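PDB 2YZ8: obscurin from Homo sapiens, which is a giant muscle protein that probably serves in scaffolding and signalling at the sarcomere, here represented by one of its many immunoglobulin-like domains. Local coordinates for residues A[28-33]-A[78-83]; A[46-51]-A[63-68]. All coordinates share one frame; numbering follows the deposited sequence.

How the interactions relate
Interaction 1 (28-33 with 78-83) joins the two sheets of the domain, strand to strand and wholly apolar, and is a buried contact: five of its six touching residues are buried. Interaction 2 (46-51 with 63-68) spans the same two sheets but is only partly buried and mixed: a leucine pair inside, then a partly exposed arginine reaching the backbone carbonyl of an exposed glycine. Strands 26-32 and 62-67 are neighbours in one sheet, and the probable hydrogen bond from Leu65 N to Leu28 O (2.8 Å) ties the contacts together. Tyr78 CD1 packs 3.7 Å from Leu65 CD2, so both contacts share the tyrosine's surroundings. In sequence, interaction 2 lies inside the loop that interaction 1 closes.

Interaction 1 (A[28-33]-A[78-83]); sequences LRCVLS and YSCSFG
The Tyr78 ring is met obliquely by Leu28, whose CD2 lies 3.6 Å from Tyr78 CG and 3.5 Å from Tyr78 CB, so the methyl sits at the root of the ring. The two side chains cross at about a right angle. On the same side of the ring, Leu65 CD2 stands 3.1 Å off the plane of Tyr78, beyond CD1. Leu48 CD1 instead lies almost in that plane, off the CD1-CE1 edge. The Tyr43 ring also meets Tyr78, and Leu91 touches it. At the other end of the strand the second ring is less engaged: Leu32 CD2 comes within 4.3 Å of Phe82 CB, while Val9 and Ala36 also pack on Phe82.

Between these pairs stand the two cysteines. Cys30 SG is 4.0 Å from Cys80 CB and 4.1 Å from Cys80 SG, about twice the length of a disulfide, so the sulfurs are in contact but not bonded. Cys30 places its sulfur between the backbone N and the carbonyl carbon (chi1 61°), whereas Cys80 turns its sulfur to the far side from its own N (chi1 -170°). These are the B- and F-strand cysteine positions of the immunoglobulin fold, here reduced, as is consistent with an intracellular muscle protein. The strands face each other from opposite sheets of the sandwich; the axes of 28-32 and 78-82 approach to 9.0 Å and are inclined by 25°, with no hydrogen bond between them. Phe11, Leu63 and Thr87 touch both cysteines. Tyr78 OH bonds to the backbone O of Asp74, four residues earlier, in the manner of the tyrosine corner of Greek-key sandwiches.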
loop_
_atom_site.group_PDB
_atom_site.type_symbol
_atom_site.label_atom_id
_atom_site.label_comp_id
_atom_site.label_asym_id
_atom_site.label_seq_id
_atom_site.Cartn_x
_atom_site.Cartn_y
_atom_site.Cartn_z
ATOM N N LEU A 28 -0.618 4.594 -0.959
ATOM C CA LEU A 28 -1.605 3.725 -0.325
ATOM C C LEU A 28 -1.494 3.847 1.189
ATOM O O LEU A 28 -0.421 3.632 1.761
ATOM C CB LEU A 28 -1.401 2.276 -0.767
ATOM C CG LEU A 28 -1.826 1.926 -2.196
ATOM C CD1 LEU A 28 -1.129 2.782 -3.250
ATOM C CD2 LEU A 28 -1.538 0.469 -2.449
ATOM N N ARG A 29 -2.606 4.196 1.832
ATOM C CA ARG A 29 -2.605 4.478 3.269
ATOM C C ARG A 29 -3.609 3.624 4.034
ATOM O O ARG A 29 -4.744 3.441 3.592
ATOM C CB ARG A 29 -2.928 5.951 3.522
ATOM C CG ARG A 29 -1.883 6.941 3.041
ATOM C CD ARG A 29 -2.323 8.354 3.371
ATOM N NE ARG A 29 -1.291 9.349 3.094
ATOM C CZ ARG A 29 -1.206 10.056 1.970
ATOM N NH1 ARG A 29 -0.230 10.939 1.819
ATOM N NH2 ARG A 29 -2.088 9.878 0.991
ATOM N N CYS A 30 -3.183 3.116 5.189
ATOM C CA CYS A 30 -4.093 2.476 6.136
ATOM C C CYS A 30 -3.662 2.773 7.570
ATOM O O CYS A 30 -2.614 3.384 7.796
ATOM C CB CYS A 30 -4.221 0.965 5.881
ATOM S SG CYS A 30 -2.684 0.024 6.018
ATOM N N VAL A 31 -4.481 2.363 8.537
ATOM C CA VAL A 31 -4.240 2.713 9.941
ATOM C C VAL A 31 -4.437 1.514 10.869
ATOM O O VAL A 31 -5.417 0.777 10.742
ATOM C CB VAL A 31 -5.166 3.873 10.401
ATOM C CG1 VAL A 31 -4.864 4.275 11.835
ATOM C CG2 VAL A 31 -5.034 5.085 9.483
ATOM N N LEU A 32 -3.498 1.330 11.795
ATOM C CA LEU A 32 -3.579 0.283 12.818
ATOM C C LEU A 32 -4.276 0.798 14.079
ATOM O O LEU A 32 -4.372 2.010 14.290
ATOM C CB LEU A 32 -2.168 -0.193 13.198
ATOM C CG LEU A 32 -1.288 -0.873 12.149
ATOM C CD1 LEU A 32 0.189 -0.797 12.573
ATOM C CD2 LEU A 32 -1.721 -2.310 11.900
ATOM N N SER A 33 -4.737 -0.126 14.922
ATOM C CA SER A 33 -5.409 0.216 16.190
ATOM C C SER A 33 -4.437 0.628 17.297
ATOM O O SER A 33 -4.851 1.163 18.332
ATOM C CB SER A 33 -6.295 -0.941 16.666
ATOM O OG SER A 33 -5.551 -2.140 16.778
ATOM N N TYR A 78 -3.176 -4.459 -4.005
ATOM C CA TYR A 78 -2.168 -4.375 -2.964
ATOM C C TYR A 78 -2.794 -4.695 -1.615
ATOM O O TYR A 78 -3.991 -4.486 -1.417
ATOM C CB TYR A 78 -1.572 -2.973 -2.922
ATOM C CG TYR A 78 -0.726 -2.624 -4.119
ATOM C CD1 TYR A 78 0.669 -2.723 -4.059
ATOM C CD2 TYR A 78 -1.310 -2.164 -5.303
ATOM C CE1 TYR A 78 1.457 -2.400 -5.154
ATOM C CE2 TYR A 78 -0.536 -1.837 -6.398
ATOM C CZ TYR A 78 0.847 -1.955 -6.318
ATOM O OH TYR A 78 1.614 -1.638 -7.400
ATOM N N SER A 79 -1.974 -5.185 -0.685
ATOM C CA SER A 79 -2.460 -5.581 0.631
ATOM C C SER A 79 -1.441 -5.237 1.702
ATOM O O SER A 79 -0.241 -5.167 1.424
ATOM C CB SER A 79 -2.740 -7.080 0.673
ATOM O OG SER A 79 -3.726 -7.428 -0.284
ATOM N N CYS A 80 -1.933 -5.022 2.919
ATOM C CA CYS A 80 -1.068 -4.804 4.078
ATOM C C CYS A 80 -1.462 -5.810 5.143
ATOM O O CYS A 80 -2.652 -6.115 5.309
ATOM C CB CYS A 80 -1.184 -3.375 4.607
ATOM S SG CYS A 80 0.078 -2.951 5.853
ATOM N N SER A 81 -0.465 -6.346 5.843
ATOM C CA SER A 81 -0.705 -7.400 6.820
ATOM C C SER A 81 0.121 -7.225 8.081
ATOM O O SER A 81 1.295 -6.852 8.025
ATOM C CB SER A 81 -0.420 -8.770 6.206
ATOM O OG SER A 81 0.961 -8.911 5.932
ATOM N N PHE A 82 -0.510 -7.488 9.220
ATOM C CA PHE A 82 0.193 -7.513 10.497
ATOM C C PHE A 82 -0.302 -8.707 11.301
ATOM O O PHE A 82 -1.496 -8.814 11.602
ATOM C CB PHE A 82 0.005 -6.211 11.283
ATOM C CG PHE A 82 0.740 -6.195 12.596
ATOM C CD1 PHE A 82 0.065 -6.432 13.795
ATOM C CD2 PHE A 82 2.112 -5.977 12.635
ATOM C CE1 PHE A 82 0.749 -6.432 15.017
ATOM C CE2 PHE A 82 2.804 -5.981 13.852
ATOM C CZ PHE A 82 2.118 -6.215 15.042
ATOM N N GLY A 83 0.625 -9.599 11.638
ATOM C CA GLY A 83 0.289 -10.834 12.330
ATOM C C GLY A 83 -0.703 -11.609 11.487
ATOM O O GLY A 83 -0.408 -11.955 10.344
#

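Interaction 2 (A[46-51]-A[63-68]); sequences NVLRPG and LELVVR
Leu48, in segment 46-51, reaches toward Leu65 on the facing sheet. Its CB points at segment 63-68, and CG, set anti to the carbonyl carbon (chi1 -59°), carries the branch inward. CB and CG stop short of Leu65; at the tip CD1 does the touching, 3.9 Å from Leu65 CD2 and 4.1 Å from Leu65 CD1, so that one methyl rests against both methyls of its partner. The leucines lie crosswise, nearly perpendicular. The same Leu48 CD1 lies 4.1 Å from Tyr78 CE1, at the rim of the ring.

Toward the surface the chemistry changes. The Arg68 chain bends at chi3 (-79°) and brings its guanidinium back to Gly51, with NH2 2.7 Å from Gly51 O. The approach is oblique to the guanidinium plane and poorly angled, so the pair is close without being a hydrogen bond. The backbone O of Arg68 is held by Lys53 NZ.

Leu48 packs on Tyr54 of strand 54-59 and Tyr43 of strand 40-43, while Leu65, packed on Trp41 and Leu28, comes from strand 62-67 in the other sheet of the sandwich.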
loop_
_atom_site.group_PDB
_atom_site.type_symbol
_atom_site.label_atom_id
_atom_site.label_comp_id
_atom_site.label_asym_id
_atom_site.label_seq_id
_atom_site.Cartn_x
_atom_site.Cartn_y
_atom_site.Cartn_z
ATOM N N ASN A 46 2.751 -11.351 -3.864
ATOM C CA ASN A 46 4.174 -11.023 -3.788
ATOM C C ASN A 46 4.478 -9.996 -2.701
ATOM O O ASN A 46 4.000 -8.866 -2.761
ATOM C CB ASN A 46 4.670 -10.508 -5.144
ATOM C CG ASN A 46 6.173 -10.289 -5.174
ATOM O OD1 ASN A 46 6.929 -11.021 -4.539
ATOM N ND2 ASN A 46 6.616 -9.289 -5.938
ATOM N N VAL A 47 5.293 -10.387 -1.724
ATOM C CA VAL A 47 5.681 -9.482 -0.641
ATOM C C VAL A 47 6.720 -8.491 -1.153
ATOM O O VAL A 47 7.725 -8.877 -1.756
ATOM C CB VAL A 47 6.186 -10.250 0.614
ATOM C CG1 VAL A 47 6.538 -9.290 1.755
ATOM C CG2 VAL A 47 5.126 -11.233 1.076
ATOM N N LEU A 48 6.447 -7.213 -0.916
ATOM C CA LEU A 48 7.234 -6.129 -1.475
ATOM C C LEU A 48 8.466 -5.835 -0.635
ATOM O O LEU A 48 8.441 -5.966 0.593
ATOM C CB LEU A 48 6.386 -4.860 -1.615
ATOM C CG LEU A 48 5.135 -4.950 -2.492
ATOM C CD1 LEU A 48 4.401 -3.615 -2.492
ATOM C CD2 LEU A 48 5.479 -5.395 -3.923
ATOM N N ARG A 49 9.535 -5.442 -1.322
ATOM C CA ARG A 49 10.781 -5.023 -0.689
ATOM C C ARG A 49 10.936 -3.514 -0.825
ATOM O O ARG A 49 10.722 -2.968 -1.906
ATOM C CB ARG A 49 11.973 -5.702 -1.364
ATOM C CG ARG A 49 12.191 -7.151 -0.994
ATOM C CD ARG A 49 13.452 -7.671 -1.672
ATOM N NE ARG A 49 13.669 -9.103 -1.466
ATOM C CZ ARG A 49 13.147 -10.063 -2.228
ATOM N NH1 ARG A 49 12.355 -9.753 -3.249
ATOM N NH2 ARG A 49 13.409 -11.338 -1.962
ATOM N N PRO A 50 11.327 -2.831 0.262
ATOM C CA PRO A 50 11.645 -1.410 0.126
ATOM C C PRO A 50 12.778 -1.244 -0.884
ATOM O O PRO A 50 13.754 -1.998 -0.841
ATOM C CB PRO A 50 12.123 -1.020 1.528
ATOM C CG PRO A 50 11.564 -2.056 2.429
ATOM C CD PRO A 50 11.528 -3.316 1.639
ATOM N N GLY A 51 12.630 -0.294 -1.801
ATOM C CA GLY A 51 13.628 -0.070 -2.849
ATOM C C GLY A 51 13.371 1.227 -3.589
ATOM O O GLY A 51 12.837 2.178 -3.016
ATOM N N LEU A 63 0.085 3.918 8.323
ATOM C CA LEU A 63 0.930 3.144 7.422
ATOM C C LEU A 63 0.776 3.651 5.995
ATOM O O LEU A 63 -0.320 4.006 5.564
ATOM C CB LEU A 63 0.560 1.659 7.483
ATOM C CG LEU A 63 0.752 0.945 8.824
ATOM C CD1 LEU A 63 0.070 -0.406 8.772
ATOM C CD2 LEU A 63 2.227 0.808 9.176
ATOM N N GLU A 64 1.883 3.670 5.264
ATOM C CA GLU A 64 1.911 4.278 3.944
ATOM C C GLU A 64 2.830 3.486 3.007
ATOM O O GLU A 64 3.963 3.153 3.371
ATOM C CB GLU A 64 2.392 5.722 4.094
ATOM C CG GLU A 64 2.458 6.537 2.822
ATOM C CD GLU A 64 3.011 7.935 3.056
ATOM O OE1 GLU A 64 3.595 8.509 2.116
ATOM O OE2 GLU A 64 2.863 8.462 4.180
ATOM N N LEU A 65 2.326 3.181 1.813
ATOM C CA LEU A 65 3.136 2.603 0.738
ATOM C C LEU A 65 3.157 3.560 -0.444
ATOM O O LEU A 65 2.109 3.929 -0.984
ATOM C CB LEU A 65 2.602 1.233 0.281
ATOM C CG LEU A 65 3.232 0.626 -0.986
ATOM C CD1 LEU A 65 4.622 0.053 -0.709
ATOM C CD2 LEU A 65 2.329 -0.432 -1.620
ATOM N N VAL A 66 4.358 3.956 -0.841
ATOM C CA VAL A 66 4.531 4.823 -1.987
ATOM C C VAL A 66 5.014 3.971 -3.154
ATOM O O VAL A 66 6.020 3.269 -3.055
ATOM C CB VAL A 66 5.506 5.996 -1.687
ATOM C CG1 VAL A 66 5.565 6.962 -2.860
ATOM C CG2 VAL A 66 5.066 6.736 -0.432
ATOM N N VAL A 67 4.254 4.011 -4.242
ATOM C CA VAL A 67 4.613 3.329 -5.478
ATOM C C VAL A 67 5.059 4.415 -6.445
ATOM O O VAL A 67 4.235 5.170 -6.955
ATOM C CB VAL A 67 3.410 2.558 -6.078
ATOM C CG1 VAL A 67 3.863 1.674 -7.232
ATOM C CG2 VAL A 67 2.714 1.724 -5.011
ATOM N N ARG A 68 6.364 4.504 -6.676
ATOM C CA ARG A 68 6.929 5.566 -7.499
ATOM C C ARG A 68 6.947 5.183 -8.980
ATOM O O ARG A 68 6.815 4.004 -9.321
ATOM C CB ARG A 68 8.326 5.937 -6.998
ATOM C CG ARG A 68 8.300 6.699 -5.678
ATOM C CD ARG A 68 9.679 6.853 -5.069
ATOM N NE ARG A 68 10.106 5.632 -4.394
ATOM C CZ ARG A 68 10.960 5.592 -3.379
ATOM N NH1 ARG A 68 11.485 6.708 -2.891
ATOM N NH2 ARG A 68 11.282 4.426 -2.841
#